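Local coordinates for uncharacterized protein Tm1679 (Thermotoga maritima, PDB 3H3E) that binds zinc through a histidine cluster and is a predicted metal-dependent hydrolase of the metallo-beta-lactamase superfamily, with its substrate and biological role still unknown, at residues A92-E100 with G145-G153; V167-V176 with L189-E198. The protein carries 2 engineered substitutions. One frame throughout, in Å; residues are numbered along the deposited sequence.

Contact 1: A92-E100 with G145-G153; sequences ALDQKYSGE and GDFFVERNG
Tyr-97 and Phe-148 form the tight centre of this antiparallel strand pair. Tyr-97 N donates to Phe-148 O at 2.8 Å, nearly straight at 168°, and Phe-148 N returns an equally short and straight bond to Tyr-97 O. Toward Gln-95 the ladder slackens: Gln-95 N reaches Glu-150 O at 3.3 Å. Beyond the last pair, Gly-99 N closes the other end on Asp-146 O at 2.8 Å.

Strands 95-98 and 147-150 are the middle two of a small four-stranded antiparallel sheet, whose two faces have different surroundings. One carries Lys-96, Ser-98, Phe-147 and Val-149 and looks toward the zinc site. With OG anti to the backbone N (chi1 -177°), Ser-98 turns its hydroxyl to the Phe-147 ring, 3.5 Å from CE1, and a water joins this hydroxyl to Asp-146 N. The Phe-147 ring also meets His-71 and, edge-to-face, His-182, both zinc ligands; Lys-96 NZ is held by salt bridges to Asp-158 and Asp-162.

The face of Tyr-97, Phe-148 and Glu-150 is the more solvent-facing one, and there Arg-155 makes a cation-pi contact with Phe-148. Glu-150, its chain extended beyond CG, crosses the Tyr-97 side chain at a slant, Glu-150 CD 3.7 Å from Tyr-97 CE1, carboxylate and ring planes 36° apart. At the loose, exposed margin Asp-94 crosses the aliphatic part of the poorly ordered Arg-151, leaving Asp-94 OD1 4.7 Å from Arg-151 NE, without an ion pair.

Contact 2: V167-V176 with L189-E198; sequences VVRTKEGLVV and LLDIAETFNE
Ile-192 holds CG1 beside its backbone N (chi1 -66°) and extends through chi2 174°, which sends CD1 forward from the helix to the strands while CG2 branches off to a second partner. Leu-174, with CG likewise beside its backbone N, runs past Ile-192 in the opposite direction and brings CD1 to 3.7 Å from Ile-192 CG2. Its CD1 also lies 3.7 Å from Phe-196 CB. Val-176 meets Ile-192 tip to tip: both methyls of the valine converge on the isoleucine CD1, with Val-176 CG2 at 3.7 Å. Val-167, on the neighbouring strand, adds its CG2 at 3.8 Å from that same CD1, so this one methyl touches both strands of the hairpin that turns at Thr-170 to Gly-173.

The Phe-196 ring takes Val-167 CG1 over one face, offset toward the rim, and meets Phe-131 edge-to-face. Ile-192 O lies in the ring plane at its edge and accepts from both Thr-195 N and Phe-196 N, which ties Phe-196 back to the helix residue Ile-192.

The polar margin lies at Arg-169 and Glu-198, whose chains cross at about a right angle. Arg-169 NE gives a weak, fairly straight bond of 3.2 Å to Glu-198 OE1, part of a salt bridge; the oxygen lies in the guanidinium plane although the carboxylate is turned 59° from it. Glu-198 CB also rests on Leu-174 CG.

Strand 173-178, helix 185-193 and strand 200-204 make a beta-alpha-beta crossover, here with helix and following loop packed on one face of a mixed sheet, as in the alpha-beta/beta-alpha sandwich of the metallo-beta-lactamase fold.

Contacts 1 and 2 lie on opposite sides of the chain's centre, their own centres 31 Å apart and their nearest atoms about 16 Å apart, so neither touches the other. They follow in series along the chain, contact 1 closing before contact 2 opens. Their relation to the metal differs: in contact 1 the Phe-147 side chain is about 5 Å from the bound zinc, whereas contact 2 lies away from the zinc site. The two are nevertheless connected through sequence, because strand 173-178 and helix 185-193 flank the segment containing the zinc ligand His-182, whose side chain is about 4 Å from that of Phe-147.

Contact 1: A92-E100 with G145-G153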
ATOM      1  N   ALA A  92       6.492  11.507   5.478  1.00 16.19           N
ATOM      2  CA  ALA A  92       7.213  10.623   4.573  1.00 13.39           C
ATOM      3  C   ALA A  92       8.617  11.149   4.277  1.00 18.94           C
ATOM      4  O   ALA A  92       9.471  10.420   3.807  1.00 22.33           O
ATOM      5  CB  ALA A  92       6.442  10.454   3.292  1.00 11.50           C
ATOM      6  N   LEU A  93       8.856  12.425   4.542  1.00 26.35           N
ATOM      7  CA  LEU A  93      10.150  13.031   4.234  1.00 23.18           C
ATOM      8  C   LEU A  93      11.245  12.639   5.218  1.00 23.35           C
ATOM      9  O   LEU A  93      12.416  12.655   4.865  1.00 24.07           O
ATOM     10  CB  LEU A  93      10.036  14.556   4.197  1.00 13.73           C
ATOM     11  CG  LEU A  93       9.060  15.139   3.179  1.00 17.90           C
ATOM     12  CD1 LEU A  93       8.969  16.622   3.401  1.00 16.72           C
ATOM     13  CD2 LEU A  93       9.479  14.836   1.760  1.00 16.17           C
ATOM     14  N   ASP A  94      10.867  12.316   6.452  1.00 22.87           N
ATOM     15  CA  ASP A  94      11.834  11.920   7.470  1.00 19.72           C
ATOM     16  C   ASP A  94      12.569  10.692   6.990  1.00 18.02           C
ATOM     17  O   ASP A  94      12.014   9.873   6.285  1.00 26.03           O
ATOM     18  CB  ASP A  94      11.141  11.634   8.798  1.00 25.29           C
ATOM     19  CG  ASP A  94      10.436  12.848   9.358  1.00 33.08           C
ATOM     20  OD1 ASP A  94      10.820  13.972   8.990  1.00 31.90           O
ATOM     21  OD2 ASP A  94       9.501  12.682  10.169  1.00 44.71           O
ATOM     22  N   GLN A  95      13.831  10.571   7.359  1.00 25.19           N
ATOM     23  CA  GLN A  95      14.676   9.548   6.768  1.00 24.78           C
ATOM     24  C   GLN A  95      14.556   8.243   7.521  1.00 23.26           C
ATOM     25  O   GLN A  95      14.870   8.164   8.698  1.00 33.75           O
ATOM     26  CB  GLN A  95      16.129  10.036   6.650  1.00 30.32           C
ATOM     27  CG  GLN A  95      16.343  11.073   5.508  1.00 74.87           C
ATOM     28  CD  GLN A  95      15.637  10.717   4.165  1.00 62.81           C
ATOM     29  OE1 GLN A  95      15.260   9.568   3.917  1.00 60.42           O
ATOM     30  NE2 GLN A  95      15.471  11.719   3.303  1.00 62.86           N
ATOM     31  N   LYS A  96      14.074   7.220   6.829  1.00 21.77           N
ATOM     32  CA  LYS A  96      13.699   5.969   7.468  1.00 14.86           C
ATOM     33  C   LYS A  96      14.852   4.994   7.529  1.00 22.79           C
ATOM     34  O   LYS A  96      15.587   4.833   6.559  1.00 29.54           O
ATOM     35  CB  LYS A  96      12.535   5.328   6.728  1.00 15.70           C
ATOM     36  CG  LYS A  96      11.209   6.039   6.888  1.00 25.58           C
ATOM     37  CD  LYS A  96      10.067   5.093   6.528  1.00 34.01           C
ATOM     38  CE  LYS A  96       8.728   5.797   6.475  1.00 32.97           C
ATOM     39  NZ  LYS A  96       8.295   6.253   7.813  1.00 34.40           N
ATOM     40  N   TYR A  97      15.003   4.348   8.681  1.00 25.49           N
ATOM     41  CA  TYR A  97      15.990   3.292   8.856  1.00 22.23           C
ATOM     42  C   TYR A  97      15.325   1.987   9.229  1.00 26.69           C
ATOM     43  O   TYR A  97      14.255   1.956   9.835  1.00 29.48           O
ATOM     44  CB  TYR A  97      17.028   3.661   9.909  1.00 17.92           C
ATOM     45  CG  TYR A  97      18.038   4.665   9.413  1.00 25.73           C
ATOM     46  CD1 TYR A  97      17.719   6.012   9.310  1.00 26.37           C
ATOM     47  CD2 TYR A  97      19.312   4.263   9.041  1.00 30.71           C
ATOM     48  CE1 TYR A  97      18.647   6.929   8.851  1.00 30.11           C
ATOM     49  CE2 TYR A  97      20.244   5.170   8.580  1.00 30.26           C
ATOM     50  CZ  TYR A  97      19.909   6.498   8.487  1.00 34.02           C
ATOM     51  OH  TYR A  97      20.849   7.396   8.036  1.00 45.98           O
ATOM     52  N   SER A  98      15.967   0.900   8.848  1.00 28.13           N
ATOM     53  CA  SER A  98      15.468  -0.408   9.192  1.00 24.86           C
ATOM     54  C   SER A  98      16.608  -1.185   9.820  1.00 26.55           C
ATOM     55  O   SER A  98      17.393  -1.823   9.132  1.00 31.03           O
ATOM     56  CB  SER A  98      14.936  -1.111   7.963  1.00 20.73           C
ATOM     57  OG  SER A  98      14.399  -2.353   8.350  1.00 38.33           O
ATOM     58  N   GLY A  99      16.694  -1.125  11.141  1.00 23.54           N
ATOM     59  CA  GLY A  99      17.894  -1.533  11.813  1.00 12.73           C
ATOM     60  C   GLY A  99      18.881  -0.406  11.608  1.00 16.85           C
ATOM     61  O   GLY A  99      18.570   0.757  11.857  1.00 19.08           O
ATOM     62  N   GLU A 100      20.079  -0.750  11.154  1.00 20.56           N
ATOM     63  CA  GLU A 100      21.103   0.236  10.852  1.00 27.04           C
ATOM     64  C   GLU A 100      21.134   0.537   9.354  1.00 22.02           C
ATOM     65  O   GLU A 100      21.984   1.279   8.889  1.00 22.60           O
ATOM     66  CB  GLU A 100      22.467  -0.274  11.310  1.00 40.06           C
ATOM     67  CG  GLU A 100      22.480  -0.850  12.714  1.00 51.29           C
ATOM     68  CD  GLU A 100      23.832  -1.424  13.089  1.00 68.96           C
ATOM     69  OE1 GLU A 100      24.832  -0.672  13.031  1.00 69.89           O
ATOM     70  OE2 GLU A 100      23.895  -2.628  13.443  1.00 79.90           O
ATOM     71  N   GLY A 145       8.873  -5.258  13.806  1.00 31.10           N
ATOM     72  CA  GLY A 145      10.121  -4.987  13.123  1.00 23.96           C
ATOM     73  C   GLY A 145      11.066  -4.078  13.878  1.00 24.52           C
ATOM     74  O   GLY A 145      10.848  -3.746  15.037  1.00 30.88           O
ATOM     75  N   ASP A 146      12.127  -3.666  13.197  1.00 27.02           N
ATOM     76  CA  ASP A 146      13.179  -2.895  13.825  1.00 24.89           C
ATOM     77  C   ASP A 146      13.315  -1.536  13.167  1.00 24.94           C
ATOM     78  O   ASP A 146      14.409  -1.106  12.829  1.00 32.20           O
ATOM     79  CB  ASP A 146      14.488  -3.653  13.715  1.00 40.82           C
ATOM     80  CG  ASP A 146      15.428  -3.314  14.825  1.00 56.47           C
ATOM     81  OD1 ASP A 146      14.919  -2.885  15.886  1.00 62.75           O
ATOM     82  OD2 ASP A 146      16.657  -3.474  14.644  1.00 58.44           O
ATOM     83  N   PHE A 147      12.192  -0.850  13.008  1.00 24.88           N
ATOM     84  CA  PHE A 147      12.153   0.385  12.246  1.00 20.86           C
ATOM     85  C   PHE A 147      12.495   1.642  13.049  1.00 24.21           C
ATOM     86  O   PHE A 147      12.045   1.820  14.176  1.00 21.96           O
ATOM     87  CB  PHE A 147      10.794   0.523  11.567  1.00 16.31           C
ATOM     88  CG  PHE A 147      10.498  -0.582  10.609  1.00 15.04           C
ATOM     89  CD1 PHE A 147      11.228  -0.709   9.437  1.00 18.25           C
ATOM     90  CD2 PHE A 147       9.498  -1.500  10.875  1.00 15.56           C
ATOM     91  CE1 PHE A 147      10.971  -1.735   8.552  1.00 12.23           C
ATOM     92  CE2 PHE A 147       9.237  -2.534   9.997  1.00 13.05           C
ATOM     93  CZ  PHE A 147       9.974  -2.652   8.835  1.00 10.93           C
ATOM     94  N   PHE A 148      13.308   2.509  12.453  1.00 21.26           N
ATOM     95  CA  PHE A 148      13.615   3.792  13.055  1.00 16.54           C
ATOM     96  C   PHE A 148      13.386   4.910  12.068  1.00 20.65           C
ATOM     97  O   PHE A 148      13.237   4.679  10.873  1.00 19.30           O
ATOM     98  CB  PHE A 148      15.053   3.822  13.532  1.00 15.60           C
ATOM     99  CG  PHE A 148      15.333   2.856  14.614  1.00 21.09           C
ATOM    100  CD1 PHE A 148      15.371   3.268  15.931  1.00 24.61           C
ATOM    101  CD2 PHE A 148      15.535   1.529  14.328  1.00 25.79           C
ATOM    102  CE1 PHE A 148      15.619   2.379  16.930  1.00 22.72           C
ATOM    103  CE2 PHE A 148      15.783   0.635  15.336  1.00 26.90           C
ATOM    104  CZ  PHE A 148      15.823   1.062  16.632  1.00 17.43           C
ATOM    105  N   VAL A 149      13.355   6.131  12.576  1.00 20.08           N
ATOM    106  CA  VAL A 149      13.210   7.291  11.718  1.00 26.21           C
ATOM    107  C   VAL A 149      14.061   8.429  12.288  1.00 25.13           C
ATOM    108  O   VAL A 149      14.327   8.471  13.479  1.00 20.89           O
ATOM    109  CB  VAL A 149      11.717   7.673  11.541  1.00 16.28           C
ATOM    110  CG1 VAL A 149      11.172   8.307  12.792  1.00 19.22           C
ATOM    111  CG2 VAL A 149      11.540   8.590  10.360  1.00 20.62           C
ATOM    112  N   GLU A 150      14.532   9.317  11.427  1.00 32.87           N
ATOM    113  CA  GLU A 150      15.424  10.385  11.852  1.00 40.49           C
ATOM    114  C   GLU A 150      14.878  11.710  11.391  1.00 51.34           C
ATOM    115  O   GLU A 150      14.768  11.965  10.195  1.00 49.23           O
ATOM    116  CB  GLU A 150      16.837  10.191  11.297  1.00 44.11           C
ATOM    117  CG  GLU A 150      17.628   9.052  11.945  1.00 54.75           C
ATOM    118  CD  GLU A 150      19.133   9.195  11.753  1.00 60.84           C
ATOM    119  OE1 GLU A 150      19.547  10.080  10.967  1.00 66.95           O
ATOM    120  OE2 GLU A 150      19.900   8.429  12.383  1.00 54.23           O
ATOM    121  N   ARG A 151      14.523  12.550  12.351  1.00 67.47           N
ATOM    122  CA  ARG A 151      14.084  13.905  12.063  1.00 73.55           C
ATOM    123  C   ARG A 151      15.077  14.884  12.687  1.00 74.17           C
ATOM    124  O   ARG A 151      15.116  15.043  13.911  1.00 74.54           O
ATOM    125  CB  ARG A 151      12.664  14.130  12.599  1.00 75.17           C
ATOM    126  CG  ARG A 151      12.025  15.445  12.169  1.00 75.49           C
ATOM    127  CD  ARG A 151      10.528  15.457  12.465  1.00 78.51           C
ATOM    128  NE  ARG A 151      10.006  16.818  12.584  1.00 84.33           N
ATOM    129  CZ  ARG A 151       9.888  17.481  13.734  1.00 89.43           C
ATOM    130  NH1 ARG A 151      10.252  16.907  14.876  1.00 90.14           N
ATOM    131  NH2 ARG A 151       9.407  18.719  13.746  1.00 88.87           N
ATOM    132  N   ASN A 152      15.895  15.507  11.837  1.00 74.83           N
ATOM    133  CA  ASN A 152      16.907  16.479  12.265  1.00 80.08           C
ATOM    134  C   ASN A 152      18.210  15.861  12.792  1.00 74.61           C
ATOM    135  O   ASN A 152      19.032  16.553  13.395  1.00 73.05           O
ATOM    136  CB  ASN A 152      16.338  17.449  13.313  1.00 86.58           C
ATOM    137  CG  ASN A 152      15.285  18.386  12.741  1.00 85.30           C
ATOM    138  OD1 ASN A 152      15.450  18.936  11.646  1.00 79.55           O
ATOM    139  ND2 ASN A 152      14.200  18.581  13.491  1.00 84.23           N
ATOM    140  N   GLY A 153      18.403  14.568  12.559  1.00 69.62           N
ATOM    141  CA  GLY A 153      19.560  13.878  13.096  1.00 65.70           C
ATOM    142  C   GLY A 153      19.216  13.284  14.442  1.00 63.72           C
ATOM    143  O   GLY A 153      20.090  12.838  15.186  1.00 60.96           O
TER
HETATM  144  O   HOH W   1      13.112  -4.523  10.356  1.00 33.49           O

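Contact 2: V167-V176 with L189-E198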
ATOM      1  N   VAL A 167      -8.764   4.338  -0.475  1.00 26.33           N
ATOM      2  CA  VAL A 167     -10.086   3.732  -0.468  1.00 21.93           C
ATOM      3  C   VAL A 167     -10.840   4.192  -1.713  1.00 22.84           C
ATOM      4  O   VAL A 167     -10.989   5.387  -1.970  1.00 18.09           O
ATOM      5  CB  VAL A 167     -10.874   4.093   0.801  1.00 11.79           C
ATOM      6  CG1 VAL A 167     -12.227   3.398   0.815  1.00 11.26           C
ATOM      7  CG2 VAL A 167     -10.083   3.712   2.012  1.00 10.49           C
ATOM      8  N   VAL A 168     -11.286   3.221  -2.493  1.00 19.11           N
ATOM      9  CA  VAL A 168     -12.073   3.478  -3.678  1.00 18.92           C
ATOM     10  C   VAL A 168     -13.484   3.002  -3.386  1.00 26.74           C
ATOM     11  O   VAL A 168     -13.699   1.835  -3.050  1.00 26.49           O
ATOM     12  CB  VAL A 168     -11.560   2.677  -4.887  1.00 21.34           C
ATOM     13  CG1 VAL A 168     -12.311   3.081  -6.156  1.00 14.71           C
ATOM     14  CG2 VAL A 168     -10.042   2.828  -5.046  1.00 20.20           C
ATOM     15  N   ARG A 169     -14.437   3.919  -3.519  1.00 26.21           N
ATOM     16  CA  ARG A 169     -15.835   3.643  -3.235  1.00 25.46           C
ATOM     17  C   ARG A 169     -16.524   3.165  -4.510  1.00 30.79           C
ATOM     18  O   ARG A 169     -16.612   3.885  -5.501  1.00 34.04           O
ATOM     19  CB  ARG A 169     -16.499   4.889  -2.648  1.00 27.24           C
ATOM     20  CG  ARG A 169     -17.942   4.734  -2.248  1.00 36.26           C
ATOM     21  CD  ARG A 169     -18.537   6.108  -2.029  1.00 44.28           C
ATOM     22  NE  ARG A 169     -18.511   6.530  -0.632  1.00 47.34           N
ATOM     23  CZ  ARG A 169     -18.326   7.785  -0.234  1.00 49.15           C
ATOM     24  NH1 ARG A 169     -18.110   8.732  -1.143  1.00 42.66           N
ATOM     25  NH2 ARG A 169     -18.337   8.089   1.068  1.00 50.01           N
ATOM     26  N   THR A 170     -16.988   1.923  -4.454  1.00 33.11           N
ATOM     27  CA  THR A 170     -17.528   1.169  -5.579  1.00 32.43           C
ATOM     28  C   THR A 170     -19.003   0.880  -5.276  1.00 37.80           C
ATOM     29  O   THR A 170     -19.405   0.893  -4.106  1.00 37.42           O
ATOM     30  CB  THR A 170     -16.698  -0.138  -5.726  1.00 22.44           C
ATOM     31  OG1 THR A 170     -15.662   0.076  -6.677  1.00 27.92           O
ATOM     32  CG2 THR A 170     -17.523  -1.337  -6.140  1.00 26.32           C
ATOM     33  N   LYS A 171     -19.821   0.646  -6.300  1.00 37.23           N
ATOM     34  CA  LYS A 171     -21.235   0.369  -6.041  1.00 46.17           C
ATOM     35  C   LYS A 171     -21.394  -0.937  -5.246  1.00 49.86           C
ATOM     36  O   LYS A 171     -22.397  -1.146  -4.558  1.00 48.03           O
ATOM     37  CB  LYS A 171     -22.053   0.356  -7.337  1.00 53.58           C
ATOM     38  CG  LYS A 171     -21.832  -0.864  -8.199  1.00 66.73           C
ATOM     39  CD  LYS A 171     -22.677  -0.818  -9.463  1.00 75.75           C
ATOM     40  CE  LYS A 171     -22.032   0.047 -10.533  1.00 84.05           C
ATOM     41  NZ  LYS A 171     -22.621  -0.207 -11.882  1.00 88.51           N
ATOM     42  N   GLU A 172     -20.368  -1.783  -5.318  1.00 53.70           N
ATOM     43  CA  GLU A 172     -20.334  -3.085  -4.652  1.00 60.05           C
ATOM     44  C   GLU A 172     -19.733  -3.029  -3.242  1.00 49.84           C
ATOM     45  O   GLU A 172     -19.704  -4.032  -2.523  1.00 40.04           O
ATOM     46  CB  GLU A 172     -19.497  -4.056  -5.488  1.00 76.93           C
ATOM     47  CG  GLU A 172     -19.947  -4.202  -6.929  1.00 86.03           C
ATOM     48  CD  GLU A 172     -21.007  -5.267  -7.085  1.00 89.86           C
ATOM     49  OE1 GLU A 172     -21.035  -6.195  -6.246  1.00 88.72           O
ATOM     50  OE2 GLU A 172     -21.806  -5.178  -8.042  1.00 92.29           O
ATOM     51  N   GLY A 173     -19.242  -1.856  -2.857  1.00 48.64           N
ATOM     52  CA  GLY A 173     -18.560  -1.692  -1.587  1.00 37.68           C
ATOM     53  C   GLY A 173     -17.238  -0.990  -1.785  1.00 33.14           C
ATOM     54  O   GLY A 173     -16.998  -0.390  -2.818  1.00 34.09           O
ATOM     55  N   LEU A 174     -16.367  -1.072  -0.796  1.00 27.86           N
ATOM     56  CA  LEU A 174     -15.117  -0.340  -0.849  1.00 17.02           C
ATOM     57  C   LEU A 174     -13.993  -1.226  -1.348  1.00 16.46           C
ATOM     58  O   LEU A 174     -13.923  -2.405  -1.012  1.00 22.46           O
ATOM     59  CB  LEU A 174     -14.762   0.197   0.544  1.00 11.78           C
ATOM     60  CG  LEU A 174     -15.728   1.157   1.228  1.00 13.73           C
ATOM     61  CD1 LEU A 174     -15.244   1.443   2.655  1.00 20.11           C
ATOM     62  CD2 LEU A 174     -15.874   2.455   0.445  1.00 12.44           C
ATOM     63  N   VAL A 175     -13.103  -0.660  -2.148  1.00 12.89           N
ATOM     64  CA  VAL A 175     -11.861  -1.351  -2.445  1.00 13.03           C
ATOM     65  C   VAL A 175     -10.722  -0.627  -1.745  1.00 18.37           C
ATOM     66  O   VAL A 175     -10.585   0.586  -1.851  1.00 20.35           O
ATOM     67  CB  VAL A 175     -11.602  -1.469  -3.938  1.00 14.18           C
ATOM     68  CG1 VAL A 175     -10.382  -2.331  -4.169  1.00 13.19           C
ATOM     69  CG2 VAL A 175     -12.834  -2.075  -4.635  1.00 14.05           C
ATOM     70  N   VAL A 176      -9.923  -1.383  -1.003  1.00 15.30           N
ATOM     71  CA  VAL A 176      -8.896  -0.809  -0.158  1.00 14.57           C
ATOM     72  C   VAL A 176      -7.541  -1.252  -0.666  1.00 20.41           C
ATOM     73  O   VAL A 176      -7.309  -2.432  -0.867  1.00 20.74           O
ATOM     74  CB  VAL A 176      -9.053  -1.269   1.303  1.00 21.54           C
ATOM     75  CG1 VAL A 176      -7.920  -0.730   2.165  1.00 20.39           C
ATOM     76  CG2 VAL A 176     -10.380  -0.848   1.853  1.00  8.22           C
ATOM     77  N   LEU A 189      -8.347  -1.276   8.604  1.00 20.83           N
ATOM     78  CA  LEU A 189      -9.717  -1.585   8.183  1.00 17.59           C
ATOM     79  C   LEU A 189     -10.748  -1.023   9.144  1.00 14.00           C
ATOM     80  O   LEU A 189     -11.780  -0.524   8.731  1.00 21.24           O
ATOM     81  CB  LEU A 189      -9.906  -3.091   8.032  1.00 20.75           C
ATOM     82  CG  LEU A 189      -9.140  -3.751   6.877  1.00 17.78           C
ATOM     83  CD1 LEU A 189      -9.505  -5.206   6.786  1.00  8.33           C
ATOM     84  CD2 LEU A 189      -9.463  -3.057   5.585  1.00  7.85           C
ATOM     85  N   LEU A 190     -10.453  -1.110  10.433  1.00 16.47           N
ATOM     86  CA  LEU A 190     -11.306  -0.550  11.462  1.00 12.69           C
ATOM     87  C   LEU A 190     -11.388   0.961  11.318  1.00 16.23           C
ATOM     88  O   LEU A 190     -12.450   1.548  11.490  1.00 20.13           O
ATOM     89  CB  LEU A 190     -10.774  -0.919  12.845  1.00 21.22           C
ATOM     90  CG  LEU A 190     -10.697  -2.407  13.203  1.00 20.93           C
ATOM     91  CD1 LEU A 190      -9.758  -2.650  14.383  1.00 13.56           C
ATOM     92  CD2 LEU A 190     -12.084  -2.928  13.511  1.00 19.06           C
ATOM     93  N   ASP A 191     -10.271   1.604  11.005  1.00 19.01           N
ATOM     94  CA  ASP A 191     -10.315   3.043  10.778  1.00 15.40           C
ATOM     95  C   ASP A 191     -11.263   3.352   9.625  1.00 20.61           C
ATOM     96  O   ASP A 191     -12.051   4.288   9.693  1.00 27.41           O
ATOM     97  CB  ASP A 191      -8.924   3.616  10.516  1.00 17.29           C
ATOM     98  CG  ASP A 191      -8.225   4.072  11.796  1.00 33.85           C
ATOM     99  OD1 ASP A 191      -8.560   3.552  12.883  1.00 39.75           O
ATOM    100  OD2 ASP A 191      -7.338   4.954  11.720  1.00 36.18           O
ATOM    101  N   ILE A 192     -11.191   2.545   8.572  1.00 20.97           N
ATOM    102  CA  ILE A 192     -12.068   2.685   7.415  1.00 15.81           C
ATOM    103  C   ILE A 192     -13.529   2.443   7.800  1.00 20.32           C
ATOM    104  O   ILE A 192     -14.401   3.245   7.510  1.00 26.28           O
ATOM    105  CB  ILE A 192     -11.624   1.724   6.320  1.00  9.67           C
ATOM    106  CG1 ILE A 192     -10.246   2.144   5.814  1.00  8.14           C
ATOM    107  CG2 ILE A 192     -12.612   1.697   5.205  1.00 10.73           C
ATOM    108  CD1 ILE A 192      -9.654   1.196   4.845  1.00 12.80           C
ATOM    109  N   ALA A 193     -13.768   1.335   8.485  1.00 15.46           N
ATOM    110  CA  ALA A 193     -15.065   0.994   9.061  1.00 17.92           C
ATOM    111  C   ALA A 193     -15.750   2.099   9.895  1.00 27.50           C
ATOM    112  O   ALA A 193     -16.987   2.192   9.926  1.00 33.27           O
ATOM    113  CB  ALA A 193     -14.907  -0.246   9.901  1.00 11.51           C
ATOM    114  N   GLU A 194     -14.956   2.911  10.589  1.00 24.62           N
ATOM    115  CA  GLU A 194     -15.500   3.988  11.422  1.00 19.71           C
ATOM    116  C   GLU A 194     -15.826   5.239  10.609  1.00 21.83           C
ATOM    117  O   GLU A 194     -16.486   6.145  11.113  1.00 22.47           O
ATOM    118  CB  GLU A 194     -14.530   4.375  12.543  1.00 15.30           C
ATOM    119  CG  GLU A 194     -13.954   3.221  13.344  1.00 26.83           C
ATOM    120  CD  GLU A 194     -13.001   3.689  14.439  1.00 36.60           C
ATOM    121  OE1 GLU A 194     -12.422   4.789  14.297  1.00 38.23           O
ATOM    122  OE2 GLU A 194     -12.830   2.958  15.441  1.00 39.17           O
ATOM    123  N   THR A 195     -15.360   5.277   9.359  1.00 22.29           N
ATOM    124  CA  THR A 195     -15.396   6.480   8.524  1.00 16.72           C
ATOM    125  C   THR A 195     -16.421   6.355   7.397  1.00 21.39           C
ATOM    126  O   THR A 195     -17.092   7.318   7.033  1.00 24.52           O
ATOM    127  CB  THR A 195     -14.003   6.735   7.875  1.00 30.76           C
ATOM    128  OG1 THR A 195     -13.017   6.955   8.885  1.00 31.44           O
ATOM    129  CG2 THR A 195     -14.036   7.944   6.964  1.00 40.29           C
ATOM    130  N   PHE A 196     -16.509   5.161   6.823  1.00 18.43           N
ATOM    131  CA  PHE A 196     -17.419   4.897   5.720  1.00 21.41           C
ATOM    132  C   PHE A 196     -18.587   4.001   6.141  1.00 26.60           C
ATOM    133  O   PHE A 196     -18.387   2.940   6.730  1.00 27.80           O
ATOM    134  CB  PHE A 196     -16.659   4.271   4.544  1.00 28.55           C
ATOM    135  CG  PHE A 196     -15.590   5.159   3.973  1.00 28.00           C
ATOM    136  CD1 PHE A 196     -15.836   5.925   2.845  1.00 25.99           C
ATOM    137  CD2 PHE A 196     -14.344   5.238   4.568  1.00 28.08           C
ATOM    138  CE1 PHE A 196     -14.860   6.754   2.320  1.00 25.93           C
ATOM    139  CE2 PHE A 196     -13.359   6.071   4.047  1.00 24.16           C
ATOM    140  CZ  PHE A 196     -13.616   6.823   2.923  1.00 25.65           C
ATOM    141  N   ASN A 197     -19.804   4.444   5.836  1.00 29.36           N
ATOM    142  CA  ASN A 197     -20.995   3.644   6.065  1.00 25.99           C
ATOM    143  C   ASN A 197     -21.094   2.472   5.087  1.00 25.95           C
ATOM    144  O   ASN A 197     -22.036   1.695   5.141  1.00 43.50           O
ATOM    145  CB  ASN A 197     -22.239   4.519   5.947  1.00 30.53           C
ATOM    146  CG  ASN A 197     -23.451   3.903   6.622  1.00 43.04           C
ATOM    147  OD1 ASN A 197     -23.390   2.782   7.130  1.00 44.46           O
ATOM    148  ND2 ASN A 197     -24.562   4.640   6.637  1.00 46.30           N
ATOM    149  N   GLU A 198     -20.115   2.349   4.202  1.00 16.87           N
ATOM    150  CA  GLU A 198     -20.126   1.339   3.145  1.00 24.44           C
ATOM    151  C   GLU A 198     -19.410   0.077   3.580  1.00 25.07           C
ATOM    152  O   GLU A 198     -18.541   0.111   4.436  1.00 34.10           O
ATOM    153  CB  GLU A 198     -19.460   1.860   1.858  1.00 30.86           C
ATOM    154  CG  GLU A 198     -20.363   2.574   0.867  1.00 33.23           C
ATOM    155  CD  GLU A 198     -20.369   4.083   1.050  1.00 54.63           C
ATOM    156  OE1 GLU A 198     -19.477   4.614   1.756  1.00 52.59           O
ATOM    157  OE2 GLU A 198     -21.274   4.742   0.485  1.00 69.50           O
TER